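Local coordinates for protein scyllo-inositol 2-dehydrogenase (NADP(+)) IolW (PDB 3GDO) that catalyses the reversible NADPH-dependent reduction of scyllo-inosose to scyllo-inositol and does not accept NADH in place of NADPH, at residues B[33-38]-B[52-57]; B[144-149]-B[239-244]. All blocks are in the same frame, centred on the assembly; numbering follows the deposited sequence.

Contact 1: B[33-38]-B[52-57]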
ATOM      1  N   ILE B  33     -33.480  -9.208 -26.578  1.00 42.83           N
ATOM      2  CA  ILE B  33     -33.046  -7.874 -26.974  1.00 43.41           C
ATOM      3  C   ILE B  33     -33.972  -7.413 -28.084  1.00 43.19           C
ATOM      4  O   ILE B  33     -33.923  -7.967 -29.165  1.00 44.32           O
ATOM      5  CB  ILE B  33     -31.580  -7.840 -27.465  1.00 43.38           C
ATOM      6  CG1 ILE B  33     -30.608  -8.192 -26.322  1.00 45.68           C
ATOM      7  CG2 ILE B  33     -31.232  -6.443 -27.923  1.00 43.88           C
ATOM      8  CD1 ILE B  33     -30.203  -9.666 -26.275  1.00 50.29           C
ATOM      9  N   SER B  34     -34.815  -6.421 -27.816  1.00 43.11           N
ATOM     10  CA  SER B  34     -35.819  -5.967 -28.798  1.00 43.43           C
ATOM     11  C   SER B  34     -35.382  -4.737 -29.566  1.00 42.76           C
ATOM     12  O   SER B  34     -35.528  -4.675 -30.793  1.00 42.68           O
ATOM     13  CB  SER B  34     -37.173  -5.678 -28.137  1.00 42.99           C
ATOM     14  OG  SER B  34     -37.704  -6.880 -27.607  1.00 46.91           O
ATOM     15  N   LYS B  35     -34.882  -3.743 -28.843  1.00 42.05           N
ATOM     16  CA  LYS B  35     -34.491  -2.494 -29.472  1.00 41.09           C
ATOM     17  C   LYS B  35     -33.119  -2.005 -28.974  1.00 40.83           C
ATOM     18  O   LYS B  35     -32.719  -2.260 -27.826  1.00 38.58           O
ATOM     19  CB  LYS B  35     -35.540  -1.438 -29.215  1.00 41.45           C
ATOM     20  CG  LYS B  35     -36.902  -1.739 -29.893  1.00 43.70           C
ATOM     21  CD  LYS B  35     -37.829  -0.546 -29.792  1.00 44.69           C
ATOM     22  CE  LYS B  35     -39.067  -0.786 -30.667  1.00 46.53           C
ATOM     23  NZ  LYS B  35     -40.036   0.307 -30.363  1.00 47.46           N
ATOM     24  N   ILE B  36     -32.400  -1.319 -29.863  1.00 40.25           N
ATOM     25  CA  ILE B  36     -31.108  -0.695 -29.525  1.00 39.47           C
ATOM     26  C   ILE B  36     -31.078   0.682 -30.154  1.00 39.32           C
ATOM     27  O   ILE B  36     -31.300   0.814 -31.358  1.00 39.07           O
ATOM     28  CB  ILE B  36     -29.921  -1.527 -30.008  1.00 39.95           C
ATOM     29  CG1 ILE B  36     -30.038  -2.973 -29.534  1.00 37.72           C
ATOM     30  CG2 ILE B  36     -28.564  -0.854 -29.616  1.00 39.68           C
ATOM     31  CD1 ILE B  36     -28.963  -3.900 -30.078  1.00 40.17           C
ATOM     32  N   MET B  37     -30.842   1.697 -29.319  1.00 39.26           N
ATOM     33  CA  MET B  37     -30.728   3.081 -29.752  1.00 39.89           C
ATOM     34  C   MET B  37     -29.269   3.367 -30.171  1.00 40.71           C
ATOM     35  O   MET B  37     -28.384   3.416 -29.316  1.00 39.93           O
ATOM     36  CB  MET B  37     -31.182   4.038 -28.635  1.00 40.37           C
ATOM     37  CG  MET B  37     -31.421   5.460 -29.108  1.00 39.47           C
ATOM     38  SD  MET B  37     -31.668   6.739 -27.877  1.00 42.63           S
ATOM     39  CE  MET B  37     -30.162   6.709 -26.952  1.00 41.27           C
ATOM     40  N   THR B  38     -29.035   3.542 -31.482  1.00 41.06           N
ATOM     41  CA  THR B  38     -27.669   3.680 -32.043  1.00 42.29           C
ATOM     42  C   THR B  38     -27.735   4.053 -33.536  1.00 43.18           C
ATOM     43  O   THR B  38     -28.725   3.759 -34.222  1.00 43.35           O
ATOM     44  CB  THR B  38     -26.849   2.343 -31.863  1.00 42.31           C
ATOM     45  OG1 THR B  38     -25.464   2.538 -32.168  1.00 43.07           O
ATOM     46  CG2 THR B  38     -27.433   1.181 -32.719  1.00 41.17           C
ATOM     47  N   GLU B  52     -34.424  -4.363 -33.369  1.00 48.95           N
ATOM     48  CA  GLU B  52     -34.762  -3.244 -34.204  1.00 48.90           C
ATOM     49  C   GLU B  52     -33.874  -2.059 -33.792  1.00 49.05           C
ATOM     50  O   GLU B  52     -33.791  -1.716 -32.598  1.00 48.20           O
ATOM     51  CB  GLU B  52     -36.259  -2.917 -34.092  1.00 49.03           C
ATOM     52  CG  GLU B  52     -36.676  -1.495 -34.534  1.00 50.41           C
ATOM     53  CD  GLU B  52     -38.182  -1.260 -34.443  1.00 55.02           C
ATOM     54  OE1 GLU B  52     -38.647  -0.095 -34.592  1.00 55.86           O
ATOM     55  OE2 GLU B  52     -38.913  -2.254 -34.212  1.00 57.77           O
ATOM     56  N   VAL B  53     -33.203  -1.443 -34.769  1.00 48.13           N
ATOM     57  CA  VAL B  53     -32.486  -0.208 -34.490  1.00 48.24           C
ATOM     58  C   VAL B  53     -33.455   0.960 -34.459  1.00 48.79           C
ATOM     59  O   VAL B  53     -34.382   1.037 -35.277  1.00 49.21           O
ATOM     60  CB  VAL B  53     -31.365   0.067 -35.505  1.00 48.24           C
ATOM     61  CG1 VAL B  53     -30.596   1.315 -35.102  1.00 47.19           C
ATOM     62  CG2 VAL B  53     -30.427  -1.093 -35.540  1.00 48.70           C
ATOM     63  N   VAL B  54     -33.245   1.861 -33.508  1.00 48.78           N
ATOM     64  CA  VAL B  54     -34.028   3.067 -33.387  1.00 49.35           C
ATOM     65  C   VAL B  54     -33.026   4.200 -33.159  1.00 50.25           C
ATOM     66  O   VAL B  54     -31.899   3.947 -32.733  1.00 50.55           O
ATOM     67  CB  VAL B  54     -35.078   2.984 -32.204  1.00 49.22           C
ATOM     68  CG1 VAL B  54     -35.880   1.706 -32.280  1.00 49.56           C
ATOM     69  CG2 VAL B  54     -34.415   3.083 -30.832  1.00 48.44           C
ATOM     70  N   HIS B  55     -33.432   5.435 -33.424  1.00 51.43           N
ATOM     71  CA  HIS B  55     -32.545   6.583 -33.233  1.00 53.02           C
ATOM     72  C   HIS B  55     -33.120   7.595 -32.259  1.00 53.41           C
ATOM     73  O   HIS B  55     -32.449   8.546 -31.883  1.00 53.88           O
ATOM     74  CB  HIS B  55     -32.162   7.239 -34.593  1.00 53.66           C
ATOM     75  CG  HIS B  55     -31.843   6.238 -35.666  1.00 55.89           C
ATOM     76  ND1 HIS B  55     -30.722   5.430 -35.622  1.00 56.40           N
ATOM     77  CD2 HIS B  55     -32.536   5.864 -36.772  1.00 56.96           C
ATOM     78  CE1 HIS B  55     -30.729   4.616 -36.666  1.00 58.47           C
ATOM     79  NE2 HIS B  55     -31.816   4.859 -37.379  1.00 59.28           N
ATOM     80  N   GLU B  56     -34.357   7.388 -31.830  1.00 53.91           N
ATOM     81  CA  GLU B  56     -34.933   8.268 -30.806  1.00 54.56           C
ATOM     82  C   GLU B  56     -35.112   7.537 -29.490  1.00 53.80           C
ATOM     83  O   GLU B  56     -35.474   6.365 -29.494  1.00 52.84           O
ATOM     84  CB  GLU B  56     -36.292   8.808 -31.245  1.00 54.91           C
ATOM     85  CG  GLU B  56     -36.406  10.289 -31.033  1.00 58.61           C
ATOM     86  CD  GLU B  56     -35.237  11.035 -31.669  1.00 62.18           C
ATOM     87  OE1 GLU B  56     -34.891  10.728 -32.832  1.00 64.41           O
ATOM     88  OE2 GLU B  56     -34.663  11.919 -30.999  1.00 64.10           O
ATOM     89  N   LEU B  57     -34.888   8.245 -28.381  1.00 53.47           N
ATOM     90  CA  LEU B  57     -35.130   7.679 -27.051  1.00 53.59           C
ATOM     91  C   LEU B  57     -36.583   7.194 -26.885  1.00 54.05           C
ATOM     92  O   LEU B  57     -36.810   6.099 -26.376  1.00 53.57           O
ATOM     93  CB  LEU B  57     -34.717   8.666 -25.951  1.00 53.12           C
ATOM     94  CG  LEU B  57     -34.873   8.205 -24.492  1.00 52.80           C
ATOM     95  CD1 LEU B  57     -34.274   6.828 -24.255  1.00 50.57           C
ATOM     96  CD2 LEU B  57     -34.295   9.229 -23.533  1.00 51.92           C
TER
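The amide N of E52 donates to S34 O at 2.8 Å, an almost straight bond (168° at the hydrogen) that opens the ladder between strands 33-37 and 52-54. I36 then uses both its backbone groups on the same neighbour: its N gives to E52 O and its O takes the N-H of V54. T38 N closes the series on V54 O, at 3.2 Å. This alternation is the signature of parallel pairing, with K35, I36 and M37 level with E52, V53 and V54. The short strand axes are splayed by 30°. Between these bonds, CA-H groups of K35, V53 and M37 lean on the carbonyl oxygens of E52, I36 and V54.

On the face carrying K35, M37 and V54, the extended K35 chain runs alongside E52, CE lying 3.8 Å from OE2, and crosses V54 at about a right angle with CD near CG1. The carboxylate does not take the ammonium, which instead bonds E59 O and pairs with D63. With CG anti to its own N (chi1 -166°), M37 extends past the end of strand 52-54, and its SD stops 3.6 Å from L57 N. At the same end of the ladder, H55 ND1 makes a weak, bent bond of 3.0 Å to T38 O, which lies at the ring edge; V53 CG1 touches the same oxygen.

Helix 41-47 links the two strands as a beta-alpha-beta crossover of the Rossmann fold, and its V44 covers I36, T38 and V53. The other face meets helix 58-61 through I60, against K35 and V54. Strand 31-37 is bonded on its other side to strand 6-11, and 52-54 is an outermost strand of this parallel sheet within the chain.

Contact 2: B[144-149]-B[239-244]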
ATOM      1  N   GLU B 144     -10.859 -14.783   8.998  1.00 43.09           N
ATOM      2  CA  GLU B 144     -11.535 -14.152  10.149  1.00 43.25           C
ATOM      3  C   GLU B 144     -10.935 -12.840  10.659  1.00 42.60           C
ATOM      4  O   GLU B 144      -9.698 -12.663  10.656  1.00 42.48           O
ATOM      5  CB  GLU B 144     -11.574 -15.141  11.322  1.00 44.21           C
ATOM      6  CG  GLU B 144     -12.358 -16.427  11.029  1.00 48.18           C
ATOM      7  CD  GLU B 144     -13.872 -16.209  11.107  1.00 52.40           C
ATOM      8  OE1 GLU B 144     -14.364 -15.772  12.178  1.00 54.39           O
ATOM      9  OE2 GLU B 144     -14.568 -16.476  10.092  1.00 55.48           O
ATOM     10  N   ASP B 145     -11.823 -11.943  11.114  1.00 40.71           N
ATOM     11  CA  ASP B 145     -11.453 -10.704  11.781  1.00 40.72           C
ATOM     12  C   ASP B 145     -10.374 -10.004  10.942  1.00 39.48           C
ATOM     13  O   ASP B 145      -9.216  -9.905  11.349  1.00 38.98           O
ATOM     14  CB  ASP B 145     -10.968 -10.974  13.212  1.00 41.62           C
ATOM     15  CG  ASP B 145     -10.731  -9.673  14.023  1.00 47.33           C
ATOM     16  OD1 ASP B 145     -11.460  -8.670  13.823  1.00 53.43           O
ATOM     17  OD2 ASP B 145      -9.802  -9.639  14.876  1.00 52.54           O
ATOM     18  N   ILE B 146     -10.765  -9.584   9.752  1.00 37.27           N
ATOM     19  CA  ILE B 146      -9.856  -8.915   8.832  1.00 37.06           C
ATOM     20  C   ILE B 146      -9.486  -7.583   9.469  1.00 35.79           C
ATOM     21  O   ILE B 146     -10.374  -6.863   9.952  1.00 34.43           O
ATOM     22  CB  ILE B 146     -10.498  -8.746   7.443  1.00 36.57           C
ATOM     23  CG1 ILE B 146     -10.545 -10.117   6.755  1.00 36.64           C
ATOM     24  CG2 ILE B 146      -9.713  -7.728   6.606  1.00 37.06           C
ATOM     25  CD1 ILE B 146     -11.537 -10.192   5.546  1.00 37.02           C
ATOM     26  N   ASN B 147      -8.179  -7.291   9.527  1.00 34.43           N
ATOM     27  CA  ASN B 147      -7.738  -6.040  10.145  1.00 33.45           C
ATOM     28  C   ASN B 147      -7.184  -5.042   9.114  1.00 32.74           C
ATOM     29  O   ASN B 147      -7.148  -3.846   9.358  1.00 31.45           O
ATOM     30  CB  ASN B 147      -6.729  -6.312  11.283  1.00 33.44           C
ATOM     31  CG  ASN B 147      -5.446  -6.969  10.797  1.00 36.35           C
ATOM     32  OD1 ASN B 147      -4.645  -6.350  10.074  1.00 37.83           O
ATOM     33  ND2 ASN B 147      -5.235  -8.212  11.188  1.00 36.32           N
ATOM     34  N   THR B 148      -6.739  -5.558   7.973  1.00 32.15           N
ATOM     35  CA  THR B 148      -6.147  -4.726   6.927  1.00 31.93           C
ATOM     36  C   THR B 148      -6.579  -5.274   5.575  1.00 31.92           C
ATOM     37  O   THR B 148      -6.456  -6.506   5.301  1.00 31.90           O
ATOM     38  CB  THR B 148      -4.582  -4.726   7.002  1.00 30.34           C
ATOM     39  OG1 THR B 148      -4.158  -4.317   8.294  1.00 32.76           O
ATOM     40  CG2 THR B 148      -3.976  -3.751   6.015  1.00 35.71           C
ATOM     41  N   TYR B 149      -7.014  -4.366   4.698  1.00 30.74           N
ATOM     42  CA  TYR B 149      -7.594  -4.765   3.395  1.00 30.04           C
ATOM     43  C   TYR B 149      -7.090  -3.784   2.359  1.00 29.54           C
ATOM     44  O   TYR B 149      -7.521  -2.610   2.317  1.00 29.31           O
ATOM     45  CB  TYR B 149      -9.150  -4.743   3.481  1.00 28.55           C
ATOM     46  CG  TYR B 149      -9.851  -5.137   2.187  1.00 31.01           C
ATOM     47  CD1 TYR B 149     -10.054  -6.485   1.850  1.00 29.82           C
ATOM     48  CD2 TYR B 149     -10.351  -4.162   1.313  1.00 29.89           C
ATOM     49  CE1 TYR B 149     -10.708  -6.847   0.658  1.00 30.72           C
ATOM     50  CE2 TYR B 149     -11.027  -4.504   0.139  1.00 28.83           C
ATOM     51  CZ  TYR B 149     -11.189  -5.835  -0.194  1.00 30.11           C
ATOM     52  OH  TYR B 149     -11.831  -6.142  -1.364  1.00 29.09           O
ATOM     53  N   TYR B 239      -4.696  -7.723  -4.356  1.00 29.24           N
ATOM     54  CA  TYR B 239      -5.200  -7.852  -2.971  1.00 29.66           C
ATOM     55  C   TYR B 239      -4.139  -8.275  -1.979  1.00 29.26           C
ATOM     56  O   TYR B 239      -3.403  -9.228  -2.202  1.00 29.33           O
ATOM     57  CB  TYR B 239      -6.369  -8.872  -2.852  1.00 29.92           C
ATOM     58  CG  TYR B 239      -7.545  -8.517  -3.744  1.00 30.26           C
ATOM     59  CD1 TYR B 239      -8.534  -7.627  -3.296  1.00 31.96           C
ATOM     60  CD2 TYR B 239      -7.629  -9.003  -5.036  1.00 27.41           C
ATOM     61  CE1 TYR B 239      -9.596  -7.264  -4.108  1.00 28.30           C
ATOM     62  CE2 TYR B 239      -8.686  -8.631  -5.864  1.00 32.38           C
ATOM     63  CZ  TYR B 239      -9.660  -7.751  -5.389  1.00 31.54           C
ATOM     64  OH  TYR B 239     -10.710  -7.363  -6.204  1.00 30.61           O
ATOM     65  N   GLN B 240      -4.129  -7.593  -0.850  1.00 29.84           N
ATOM     66  CA  GLN B 240      -3.413  -8.039   0.320  1.00 31.07           C
ATOM     67  C   GLN B 240      -4.359  -7.880   1.482  1.00 30.99           C
ATOM     68  O   GLN B 240      -4.727  -6.731   1.891  1.00 28.92           O
ATOM     69  CB  GLN B 240      -2.131  -7.203   0.558  1.00 31.71           C
ATOM     70  CG  GLN B 240      -1.137  -7.234  -0.610  1.00 34.84           C
ATOM     71  CD  GLN B 240       0.010  -6.216  -0.477  1.00 40.36           C
ATOM     72  OE1 GLN B 240       0.879  -6.343   0.374  1.00 41.07           O
ATOM     73  NE2 GLN B 240       0.015  -5.217  -1.358  1.00 43.13           N
ATOM     74  N   ILE B 241      -4.741  -9.023   2.046  1.00 30.89           N
ATOM     75  CA  ILE B 241      -5.734  -9.024   3.109  1.00 31.00           C
ATOM     76  C   ILE B 241      -5.238  -9.767   4.346  1.00 31.81           C
ATOM     77  O   ILE B 241      -4.901 -10.956   4.244  1.00 32.14           O
ATOM     78  CB  ILE B 241      -7.052  -9.686   2.636  1.00 30.75           C
ATOM     79  CG1 ILE B 241      -7.520  -9.123   1.291  1.00 29.76           C
ATOM     80  CG2 ILE B 241      -8.145  -9.506   3.717  1.00 31.86           C
ATOM     81  CD1 ILE B 241      -8.716  -9.895   0.680  1.00 34.33           C
ATOM     82  N   HIS B 242      -5.237  -9.093   5.493  1.00 30.67           N
ATOM     83  CA  HIS B 242      -4.704  -9.650   6.745  1.00 32.48           C
ATOM     84  C   HIS B 242      -5.776  -9.728   7.809  1.00 33.31           C
ATOM     85  O   HIS B 242      -6.417  -8.701   8.141  1.00 34.41           O
ATOM     86  CB  HIS B 242      -3.521  -8.817   7.274  1.00 31.69           C
ATOM     87  CG  HIS B 242      -2.508  -8.504   6.219  1.00 32.31           C
ATOM     88  ND1 HIS B 242      -1.890  -9.491   5.483  1.00 26.21           N
ATOM     89  CD2 HIS B 242      -2.008  -7.317   5.771  1.00 28.47           C
ATOM     90  CE1 HIS B 242      -1.083  -8.928   4.592  1.00 32.13           C
ATOM     91  NE2 HIS B 242      -1.148  -7.610   4.735  1.00 31.47           N
ATOM     92  N   GLY B 243      -5.967 -10.933   8.344  1.00 35.06           N
ATOM     93  CA  GLY B 243      -6.896 -11.174   9.471  1.00 36.22           C
ATOM     94  C   GLY B 243      -6.201 -11.718  10.718  1.00 38.36           C
ATOM     95  O   GLY B 243      -4.964 -11.779  10.763  1.00 38.03           O
ATOM     96  N   LYS B 244      -6.963 -12.158  11.725  1.00 39.55           N
ATOM     97  CA  LYS B 244      -6.306 -12.612  12.983  1.00 41.37           C
ATOM     98  C   LYS B 244      -5.273 -13.729  12.823  1.00 41.74           C
ATOM     99  O   LYS B 244      -4.270 -13.723  13.527  1.00 41.98           O
ATOM    100  CB  LYS B 244      -7.296 -12.901  14.141  1.00 42.08           C
ATOM    101  CG  LYS B 244      -8.281 -14.066  13.967  1.00 43.41           C
ATOM    102  CD  LYS B 244      -8.591 -14.666  15.352  1.00 49.28           C
ATOM    103  CE  LYS B 244      -9.991 -15.298  15.493  1.00 51.29           C
ATOM    104  NZ  LYS B 244     -10.341 -16.216  14.374  1.00 54.28           N
TER
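H242 O takes two N-H groups at once, from N147 at 2.6 Å and from T148 at 3.2 Å, both lying in the carbonyl plane. Two successive residues thus face one residue of strand 239-243. H242 N donates in turn to T148 O, nearly straight and 2.9 Å long. The T148 side chain runs alongside H242, bringing CB to the ring edge near CD2, while OG1 donates to N147 OD1 at 2.7 Å. Placing CG between its own N and carbonyl carbon (chi1 63°) brings the N147 amide up to the same H242 oxygen, CG 3.3 Å from it.

Such a doubling is a classic beta bulge, here in the antiparallel pair of strands 146-149 and 239-243 within the mixed sheet of the C-terminal domain. The face bearing T148 and H242 is turned to the second subunit, and beside it N147 ND2 bonds I231 O of that subunit, whose Q203 packs on N147 and T148.

Packing is close on the other face too. I241 CG2 touches I146 CG2 at 3.7 Å, and I241 CD1 meets Y149 CE1 at 3.6 Å, obliquely to the ring. Y149 OH reaches the edge of the Y239 ring at CE1, while helices 129-139 and 174-190 lie against this apolar row.

Beyond G243 the pairing is looser and D145 and K244 are exposed, although K244 O still bonds Y156 OH of the second subunit. K244 N bonds E144 O, and the lysine chain lies beside E144, yet NZ stays 4.6 Å from OE1, beyond a salt bridge. D145 instead pairs its carboxylate with K221.

In the fold
The two contacts belong to the two domains of a Gfo/Idh/MocA enzyme and lie on opposite sides of the chain's centre. Contact 1 is in the N-terminal Rossmann domain and contact 2 in the C-terminal sheet; their centres are 47 Å apart and their nearest atoms about 28 Å, so they do not touch. The T38 side chain in contact 1 lies near, without touching, the G12, G14 and G17 turn, probably the glycine-rich loop for the NADP(H) diphosphate, which would put this strand end on the cofactor side, as in other Rossmann domains. Contact 2 instead borders the second subunit, whereas no other chain of the assembly touches contact 1.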